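Local coordinates for protein extracellular ligand-binding receptor (Verminephrobacter eiseniae, PDB 4M88) that probably binds amino acids outside the cytoplasmic membrane as the substrate-binding receptor of an ABC transporter, at residues 178-183 and 188-193; 216-221 and 225-230; 295-300 and 332-337. All blocks are in the same frame, centred on the assembly; numbering follows the deposited sequence.

Interaction 1: residues 178-183 and 188-193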
loop_
_atom_site.group_PDB
_atom_site.type_symbol
_atom_site.label_atom_id
_atom_site.label_comp_id
_atom_site.label_asym_id
_atom_site.label_seq_id
_atom_site.Cartn_x
_atom_site.Cartn_y
_atom_site.Cartn_z
ATOM N N VAL A 178 -4.410 -11.587 18.617
ATOM C CA VAL A 178 -5.680 -12.290 18.463
ATOM C C VAL A 178 -5.993 -12.471 16.988
ATOM O O VAL A 178 -6.130 -11.501 16.253
ATOM C CB VAL A 178 -6.812 -11.525 19.145
ATOM C CG1 VAL A 178 -8.132 -12.228 18.922
ATOM C CG2 VAL A 178 -6.529 -11.404 20.643
ATOM N N LYS A 179 -6.085 -13.723 16.552
ATOM C CA LYS A 179 -6.339 -14.023 15.151
ATOM C C LYS A 179 -7.845 -14.057 14.923
ATOM O O LYS A 179 -8.605 -14.429 15.820
ATOM C CB LYS A 179 -5.724 -15.382 14.802
ATOM C CG LYS A 179 -5.624 -15.672 13.318
ATOM C CD LYS A 179 -4.803 -16.929 13.044
ATOM C CE LYS A 179 -5.394 -18.148 13.731
ATOM N NZ LYS A 179 -4.739 -19.420 13.278
ATOM N N SER A 180 -8.284 -13.686 13.725
ATOM C CA SER A 180 -9.715 -13.718 13.413
ATOM C C SER A 180 -9.971 -14.036 11.947
ATOM O O SER A 180 -9.191 -13.652 11.071
ATOM C CB SER A 180 -10.373 -12.376 13.750
ATOM O OG SER A 180 -11.773 -12.438 13.509
ATOM N N GLY A 181 -11.072 -14.736 11.690
ATOM C CA GLY A 181 -11.575 -14.877 10.340
ATOM C C GLY A 181 -12.165 -13.548 9.916
ATOM O O GLY A 181 -12.393 -12.675 10.743
ATOM N N PRO A 182 -12.429 -13.387 8.616
ATOM C CA PRO A 182 -12.826 -12.054 8.158
ATOM C C PRO A 182 -14.315 -11.752 8.363
ATOM O O PRO A 182 -14.713 -10.592 8.242
ATOM C CB PRO A 182 -12.473 -12.088 6.671
ATOM C CG PRO A 182 -12.617 -13.529 6.287
ATOM C CD PRO A 182 -12.238 -14.338 7.509
ATOM N N ASP A 183 -15.116 -12.765 8.681
ATOM C CA ASP A 183 -16.565 -12.580 8.838
ATOM C C ASP A 183 -16.968 -11.780 10.089
ATOM O O ASP A 183 -16.212 -11.702 11.066
ATOM C CB ASP A 183 -17.275 -13.935 8.815
ATOM C CG ASP A 183 -16.728 -14.898 9.854
ATOM O OD1 ASP A 183 -17.410 -15.114 10.880
ATOM O OD2 ASP A 183 -15.616 -15.444 9.645
ATOM N N ALA A 188 -16.539 -10.126 15.884
ATOM C CA ALA A 188 -17.198 -9.726 17.128
ATOM C C ALA A 188 -16.607 -10.513 18.293
ATOM O O ALA A 188 -16.388 -9.980 19.390
ATOM C CB ALA A 188 -18.690 -9.946 17.035
ATOM N N ALA A 189 -16.352 -11.794 18.051
ATOM C CA ALA A 189 -15.772 -12.650 19.075
ATOM C C ALA A 189 -14.330 -12.233 19.367
ATOM O O ALA A 189 -13.902 -12.201 20.524
ATOM C CB ALA A 189 -15.838 -14.111 18.641
ATOM N N ALA A 190 -13.580 -11.917 18.314
ATOM C CA ALA A 190 -12.203 -11.482 18.483
ATOM C C ALA A 190 -12.149 -10.175 19.262
ATOM O O ALA A 190 -11.250 -9.974 20.084
ATOM C CB ALA A 190 -11.509 -11.325 17.119
ATOM N N ALA A 191 -13.103 -9.285 18.990
ATOM C CA ALA A 191 -13.136 -7.984 19.648
ATOM C C ALA A 191 -13.462 -8.127 21.128
ATOM O O ALA A 191 -12.903 -7.410 21.961
ATOM C CB ALA A 191 -14.132 -7.052 18.955
ATOM N N ARG A 192 -14.368 -9.047 21.450
ATOM C CA ARG A 192 -14.690 -9.350 22.847
ATOM C C ARG A 192 -13.467 -9.868 23.595
ATOM O O ARG A 192 -13.256 -9.516 24.760
ATOM C CB ARG A 192 -15.838 -10.358 22.955
ATOM C CG ARG A 192 -17.214 -9.719 23.065
ATOM C CD ARG A 192 -18.285 -10.727 23.496
ATOM N NE ARG A 192 -17.727 -11.889 24.190
ATOM C CZ ARG A 192 -18.451 -12.776 24.874
ATOM N NH1 ARG A 192 -19.767 -12.631 24.977
ATOM N NH2 ARG A 192 -17.858 -13.808 25.465
ATOM N N GLN A 193 -12.667 -10.710 22.939
ATOM C CA GLN A 193 -11.427 -11.198 23.549
ATOM C C GLN A 193 -10.466 -10.045 23.808
ATOM O O GLN A 193 -9.894 -9.938 24.891
ATOM C CB GLN A 193 -10.751 -12.252 22.663
ATOM C CG GLN A 193 -9.301 -12.591 23.066
ATOM C CD GLN A 193 -9.191 -13.631 24.184
ATOM O OE1 GLN A 193 -10.195 -14.077 24.737
ATOM N NE2 GLN A 193 -7.960 -14.019 24.516
#

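Interaction 2: residues 216-221 and 225-230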
loop_
_atom_site.group_PDB
_atom_site.type_symbol
_atom_site.label_atom_id
_atom_site.label_comp_id
_atom_site.label_asym_id
_atom_site.label_seq_id
_atom_site.Cartn_x
_atom_site.Cartn_y
_atom_site.Cartn_z
ATOM N N ALA A 216 -14.573 -1.319 13.466
ATOM C CA ALA A 216 -15.969 -1.195 13.870
ATOM C C ALA A 216 -16.289 -2.188 14.976
ATOM O O ALA A 216 -16.996 -1.854 15.927
ATOM C CB ALA A 216 -16.890 -1.392 12.692
ATOM N N ALA A 217 -15.765 -3.404 14.849
ATOM C CA ALA A 217 -16.010 -4.440 15.846
ATOM C C ALA A 217 -15.395 -4.068 17.191
ATOM O O ALA A 217 -16.015 -4.271 18.247
ATOM C CB ALA A 217 -15.473 -5.774 15.364
ATOM N N LEU A 218 -14.175 -3.540 17.157
ATOM C CA LEU A 218 -13.518 -3.091 18.380
ATOM C C LEU A 218 -14.307 -1.964 19.068
ATOM O O LEU A 218 -14.554 -2.034 20.272
ATOM C CB LEU A 218 -12.066 -2.681 18.107
ATOM C CG LEU A 218 -11.093 -3.819 17.790
ATOM C CD1 LEU A 218 -9.789 -3.273 17.220
ATOM C CD2 LEU A 218 -10.813 -4.682 19.037
ATOM N N ARG A 219 -14.716 -0.946 18.314
ATOM C CA ARG A 219 -15.496 0.152 18.889
ATOM C C ARG A 219 -16.809 -0.359 19.487
ATOM O O ARG A 219 -17.209 0.053 20.579
ATOM C CB ARG A 219 -15.785 1.248 17.850
ATOM C CG ARG A 219 -14.580 2.038 17.382
ATOM C CD ARG A 219 -13.645 2.411 18.508
ATOM N NE ARG A 219 -12.688 3.432 18.084
ATOM C CZ ARG A 219 -11.521 3.673 18.685
ATOM N NH1 ARG A 219 -11.139 2.960 19.746
ATOM N NH2 ARG A 219 -10.732 4.637 18.226
ATOM N N LYS A 220 -17.465 -1.278 18.783
ATOM C CA LYS A 220 -18.704 -1.875 19.286
ATOM C C LYS A 220 -18.490 -2.714 20.550
ATOM O O LYS A 220 -19.407 -2.875 21.355
ATOM C CB LYS A 220 -19.369 -2.727 18.210
ATOM C CG LYS A 220 -20.219 -1.915 17.263
ATOM C CD LYS A 220 -21.028 -2.807 16.339
ATOM C CE LYS A 220 -22.223 -2.058 15.772
ATOM N NZ LYS A 220 -22.794 -2.775 14.593
ATOM N N ALA A 221 -17.281 -3.243 20.722
ATOM C CA ALA A 221 -16.950 -3.994 21.931
ATOM C C ALA A 221 -16.444 -3.069 23.037
ATOM O O ALA A 221 -15.919 -3.537 24.043
ATOM C CB ALA A 221 -15.932 -5.083 21.635
ATOM N N GLN A 225 -9.679 2.489 23.394
ATOM C CA GLN A 225 -8.235 2.747 23.338
ATOM C C GLN A 225 -7.804 3.136 21.928
ATOM O O GLN A 225 -8.514 2.826 20.956
ATOM C CB GLN A 225 -7.463 1.495 23.776
ATOM C CG GLN A 225 -7.486 1.258 25.288
ATOM C CD GLN A 225 -8.838 0.779 25.784
ATOM O OE1 GLN A 225 -9.611 0.176 25.034
ATOM N NE2 GLN A 225 -9.131 1.047 27.056
ATOM N N PRO A 226 -6.641 3.811 21.801
ATOM C CA PRO A 226 -6.090 4.100 20.469
ATOM C C PRO A 226 -5.953 2.830 19.646
ATOM O O PRO A 226 -5.537 1.792 20.174
ATOM C CB PRO A 226 -4.695 4.657 20.790
ATOM C CG PRO A 226 -4.880 5.317 22.114
ATOM C CD PRO A 226 -5.817 4.415 22.870
ATOM N N LEU A 227 -6.312 2.917 18.367
ATOM C CA LEU A 227 -6.166 1.805 17.444
ATOM C C LEU A 227 -5.149 2.257 16.409
ATOM O O LEU A 227 -5.088 3.449 16.067
ATOM C CB LEU A 227 -7.504 1.502 16.767
ATOM C CG LEU A 227 -8.719 1.342 17.681
ATOM C CD1 LEU A 227 -9.970 1.065 16.826
ATOM C CD2 LEU A 227 -8.512 0.224 18.698
ATOM N N PHE A 228 -4.318 1.339 15.941
ATOM C CA PHE A 228 -3.298 1.691 14.962
ATOM C C PHE A 228 -3.450 0.787 13.754
ATOM O O PHE A 228 -3.691 -0.417 13.891
ATOM C CB PHE A 228 -1.891 1.518 15.535
ATOM C CG PHE A 228 -1.708 2.139 16.889
ATOM C CD1 PHE A 228 -1.628 3.513 17.028
ATOM C CD2 PHE A 228 -1.604 1.342 18.020
ATOM C CE1 PHE A 228 -1.456 4.088 18.284
ATOM C CE2 PHE A 228 -1.433 1.907 19.276
ATOM C CZ PHE A 228 -1.361 3.280 19.402
ATOM N N VAL A 229 -3.325 1.366 12.569
ATOM C CA VAL A 229 -3.447 0.583 11.350
ATOM C C VAL A 229 -2.344 0.970 10.391
ATOM O O VAL A 229 -1.773 2.057 10.499
ATOM C CB VAL A 229 -4.814 0.795 10.657
ATOM C CG1 VAL A 229 -5.951 0.448 11.599
ATOM C CG2 VAL A 229 -4.944 2.226 10.161
ATOM N N LEU A 230 -2.040 0.077 9.452
ATOM C CA LEU A 230 -1.005 0.336 8.461
ATOM C C LEU A 230 -1.595 1.043 7.245
ATOM O O LEU A 230 -2.777 1.399 7.240
ATOM C CB LEU A 230 -0.336 -0.977 8.045
ATOM C CG LEU A 230 0.224 -1.815 9.195
ATOM C CD1 LEU A 230 0.921 -3.071 8.661
ATOM C CD2 LEU A 230 1.184 -0.991 10.021
#

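Interaction 3: residues 295-300 and 332-337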
loop_
_atom_site.group_PDB
_atom_site.type_symbol
_atom_site.label_atom_id
_atom_site.label_comp_id
_atom_site.label_asym_id
_atom_site.label_seq_id
_atom_site.Cartn_x
_atom_site.Cartn_y
_atom_site.Cartn_z
ATOM N N ALA A 295 3.029 4.677 -11.044
ATOM C CA ALA A 295 3.103 4.964 -12.473
ATOM C C ALA A 295 4.154 6.032 -12.753
ATOM O O ALA A 295 4.919 5.925 -13.712
ATOM C CB ALA A 295 1.734 5.387 -13.010
ATOM N N ARG A 296 4.211 7.067 -11.921
ATOM C CA ARG A 296 5.177 8.128 -12.149
ATOM C C ARG A 296 6.629 7.654 -12.004
ATOM O O ARG A 296 7.527 8.165 -12.666
ATOM C CB ARG A 296 4.917 9.316 -11.228
ATOM C CG ARG A 296 5.840 10.480 -11.523
ATOM C CD ARG A 296 5.297 11.786 -10.978
ATOM N NE ARG A 296 6.278 12.849 -11.137
ATOM C CZ ARG A 296 6.124 14.076 -10.654
ATOM N NH1 ARG A 296 5.012 14.385 -9.991
ATOM N NH2 ARG A 296 7.082 14.981 -10.831
ATOM N N THR A 297 6.856 6.672 -11.139
ATOM C CA THR A 297 8.185 6.066 -11.008
ATOM C C THR A 297 8.640 5.478 -12.339
ATOM O O THR A 297 9.785 5.681 -12.761
ATOM C CB THR A 297 8.147 4.959 -9.959
ATOM O OG1 THR A 297 7.897 5.563 -8.691
ATOM C CG2 THR A 297 9.465 4.201 -9.906
ATOM N N VAL A 298 7.740 4.766 -13.004
ATOM C CA VAL A 298 8.044 4.237 -14.323
ATOM C C VAL A 298 8.335 5.366 -15.306
ATOM O O VAL A 298 9.309 5.305 -16.053
ATOM C CB VAL A 298 6.914 3.357 -14.857
ATOM C CG1 VAL A 298 7.172 3.010 -16.309
ATOM C CG2 VAL A 298 6.792 2.087 -14.020
ATOM N N GLY A 299 7.497 6.398 -15.284
ATOM C CA GLY A 299 7.676 7.552 -16.150
ATOM C C GLY A 299 9.002 8.247 -15.924
ATOM O O GLY A 299 9.724 8.568 -16.875
ATOM N N GLU A 300 9.342 8.496 -14.664
ATOM C CA GLU A 300 10.598 9.186 -14.378
ATOM C C GLU A 300 11.815 8.346 -14.764
ATOM O O GLU A 300 12.818 8.880 -15.236
ATOM C CB GLU A 300 10.681 9.640 -12.915
ATOM C CG GLU A 300 9.571 10.612 -12.478
ATOM C CD GLU A 300 9.611 11.969 -13.178
ATOM O OE1 GLU A 300 10.635 12.307 -13.817
ATOM O OE2 GLU A 300 8.605 12.713 -13.076
ATOM N N LEU A 332 13.023 8.299 -3.916
ATOM C CA LEU A 332 13.116 6.868 -4.146
ATOM C C LEU A 332 14.536 6.548 -4.546
ATOM O O LEU A 332 15.172 7.312 -5.277
ATOM C CB LEU A 332 12.206 6.437 -5.294
ATOM C CG LEU A 332 10.721 6.278 -4.994
ATOM C CD1 LEU A 332 9.992 5.965 -6.282
ATOM C CD2 LEU A 332 10.507 5.161 -3.999
ATOM N N ASP A 333 15.025 5.404 -4.082
ATOM C CA ASP A 333 16.364 4.948 -4.437
ATOM C C ASP A 333 16.365 3.428 -4.454
ATOM O O ASP A 333 16.097 2.804 -3.426
ATOM C CB ASP A 333 17.374 5.437 -3.400
ATOM C CG ASP A 333 18.818 5.138 -3.793
ATOM O OD1 ASP A 333 19.053 4.622 -4.909
ATOM O OD2 ASP A 333 19.728 5.438 -2.987
ATOM N N PHE A 334 16.679 2.840 -5.608
ATOM C CA PHE A 334 16.801 1.393 -5.731
ATOM C C PHE A 334 18.265 0.953 -5.882
ATOM O O PHE A 334 18.532 -0.162 -6.337
ATOM C CB PHE A 334 15.986 0.896 -6.934
ATOM C CG PHE A 334 14.520 1.247 -6.866
ATOM C CD1 PHE A 334 13.666 0.563 -6.011
ATOM C CD2 PHE A 334 13.995 2.241 -7.679
ATOM C CE1 PHE A 334 12.296 0.869 -5.955
ATOM C CE2 PHE A 334 12.630 2.562 -7.634
ATOM C CZ PHE A 334 11.779 1.874 -6.768
ATOM N N SER A 335 19.203 1.820 -5.498
ATOM C CA SER A 335 20.640 1.531 -5.609
ATOM C C SER A 335 21.096 0.365 -4.742
ATOM O O SER A 335 22.047 -0.340 -5.087
ATOM C CB SER A 335 21.470 2.748 -5.174
ATOM O OG SER A 335 21.294 3.847 -6.038
ATOM N N LYS A 336 20.452 0.209 -3.590
ATOM C CA LYS A 336 20.896 -0.754 -2.583
ATOM C C LYS A 336 20.003 -1.984 -2.544
ATOM O O LYS A 336 20.234 -2.906 -1.766
ATOM C CB LYS A 336 20.902 -0.085 -1.204
ATOM C CG LYS A 336 21.620 1.258 -1.197
ATOM C CD LYS A 336 21.609 1.894 0.170
ATOM C CE LYS A 336 21.709 3.406 0.064
ATOM N NZ LYS A 336 21.527 4.048 1.390
ATOM N N GLY A 337 18.970 -1.992 -3.374
ATOM C CA GLY A 337 18.020 -3.083 -3.367
ATOM C C GLY A 337 16.688 -2.620 -3.918
ATOM O O GLY A 337 16.520 -1.450 -4.279
#

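Interaction 1: residues 178-183 and 188-193
Val178 and Ser180, on the same face of strand 178-180, meet Ala190 and Gln193 of helix 188-193, which runs back almost antiparallel to the strand at an axis distance of 8.4 Å. From the CB of Val178 the side chain divides. One branch, CG1, lies anti to the backbone N (chi1 177°) and reaches the methyl of Ala190, 3.9 Å from its CB; the other, CG2, comes to 3.9 Å from Gln193 CG, touching the aliphatic part of the glutamine and not its amide. Two residues on toward the loop, Ser180 CB packs 3.7 Å from Ala190 CB. The Ser180 hydroxyl, though also beside the Ala190 methyl, spends its hydrogen on its own chain: OG donates to Gly181 O at 2.8 Å, in the carbonyl plane and on a lone pair. Asp183 is the N-cap just before helix 184-195, and its OD1 accepts from the N of Ala186. Strand 174-180, helix 184-195 and the parallel strand 201-205 form a beta-alpha-beta crossover, and the contact joins its first strand, outermost in the sheet, to its helix. Small methyls allow the close approach, and with Ser180 OG bonded locally, what joins these two segments is van der Waals contact between small and aliphatic groups.

Interaction 2: residues 216-221 and 225-230
Leu218, near the end of helix 216-220, and Leu227, at the start of strand 227-229, have CA atoms 8.9 Å apart, a separation that side chains reaching from both backbones must span. The longest reach is that of Arg219. Its CG lies anti to the carbonyl carbon, and a bend at chi2 (-42°) brings the guanidinium back over Leu227, although the side chain sets out obliquely to the strand. Leu227 CD1 sits over the centre of one guanidinium face, 3.6 Å from Arg219 CZ, so the flat cation rests on a methyl. Its rim does the polar work: Arg219 NH1 donates to Gln225 O at 2.9 Å with an N-H...O angle of 159°. That oxygen lies close to the guanidinium plane, while the nitrogen stands 27° off the carbonyl plane. NH1 also bonds Val223 O in the intervening loop, and NE bonds Gly246 O near the end of helix 235-247. Beside this polar group, Leu218 CD1 meets Leu227 CD2 at 4.0 Å as the two leucines pass alongside, pointing opposite ways. Leu218 also packs on Val202 and Val204 of strand 201-205, which places the pair between helix and sheet. The contact thus closes the beta-alpha-beta unit of strand 201-205, helix 208-220 and strand 227-229, in which two adjacent parallel strands are linked through the helix. Backbone carbonyls, not a carboxylate, receive the N-H groups of NE and NH1. The positive charge is probably eased by the dipoles of these carbonyls, and the bonds to the loop and to a second helix end fix the rotation of the guanidinium and hold it flat over the leucine.

Interaction 3: residues 295-300 and 332-337
Thr297, midway along helix 295-300, and Leu332, at the end of the short strand 330-332, have the closest CA atoms of the two segments, 8.5 Å apart; beyond Leu332 the chain runs on as an irregular loop. The threonine meets the other segment with both its branches. Thr297 OG1 comes within 3.2 Å of Leu332 CD1, a tight meeting of a hydroxyl and a methyl, while the two side chains cross at about a right angle. The polar need of that oxygen is met inside the helix, where OG1 bonds Leu293 O one turn earlier. This is possible because OG1 stands beside the backbone N (chi1 -66°), which leaves CG2 anti to that nitrogen and directed at the loop. There CG2 approaches the rim of the Phe334 ring, near its plane, at 4.2 Å from CE2. The aromatic ring has a further partner in Phe119, which it meets edge-to-face.

In the leucine-binding protein family the chain passes repeatedly between two alpha/beta lobes. Consistent with that plan, helix 286-303 touches helix 18-37 of the lobe built on strand 4-11, and the loop after 332 leads to strand 345-349 in the other lobe's sheet. The antiparallel pair 325-327 and 330-332 delivers Leu332 to the helix, and Thr297 also touches Ile327 of that pair and Leu319 of helix 312-321.

Past Leu332 the loop is shaped by an Asx turn: Asp333 OD1 accepts from Ser335 N at 2.9 Å, from above the carboxylate plane, and from Ser335 OG at 2.6 Å on its syn lone pair.

How the interactions relate
Interactions 1 and 2 both join a helix to the seven-stranded mixed sheet, the first at its outermost strand and the second further in. They touch directly, Ala191 CB lying 3.4 Å from Ala217 O and 3.8 Å from Ala221 CB, so the methyl of Ala191 packs against the end of the neighbouring helix. Interaction 3 belongs to the other lobe, its centre 39 Å from that of interaction 1 and 35 Å from that of interaction 2. Its touching residues are all buried, whereas the other two contacts are only partly so. The chemistry differs accordingly: methyl contacts at the sheet margin, an arginine gripping carbonyls at a helix end, and a threonine wedged among apolar groups in the interior.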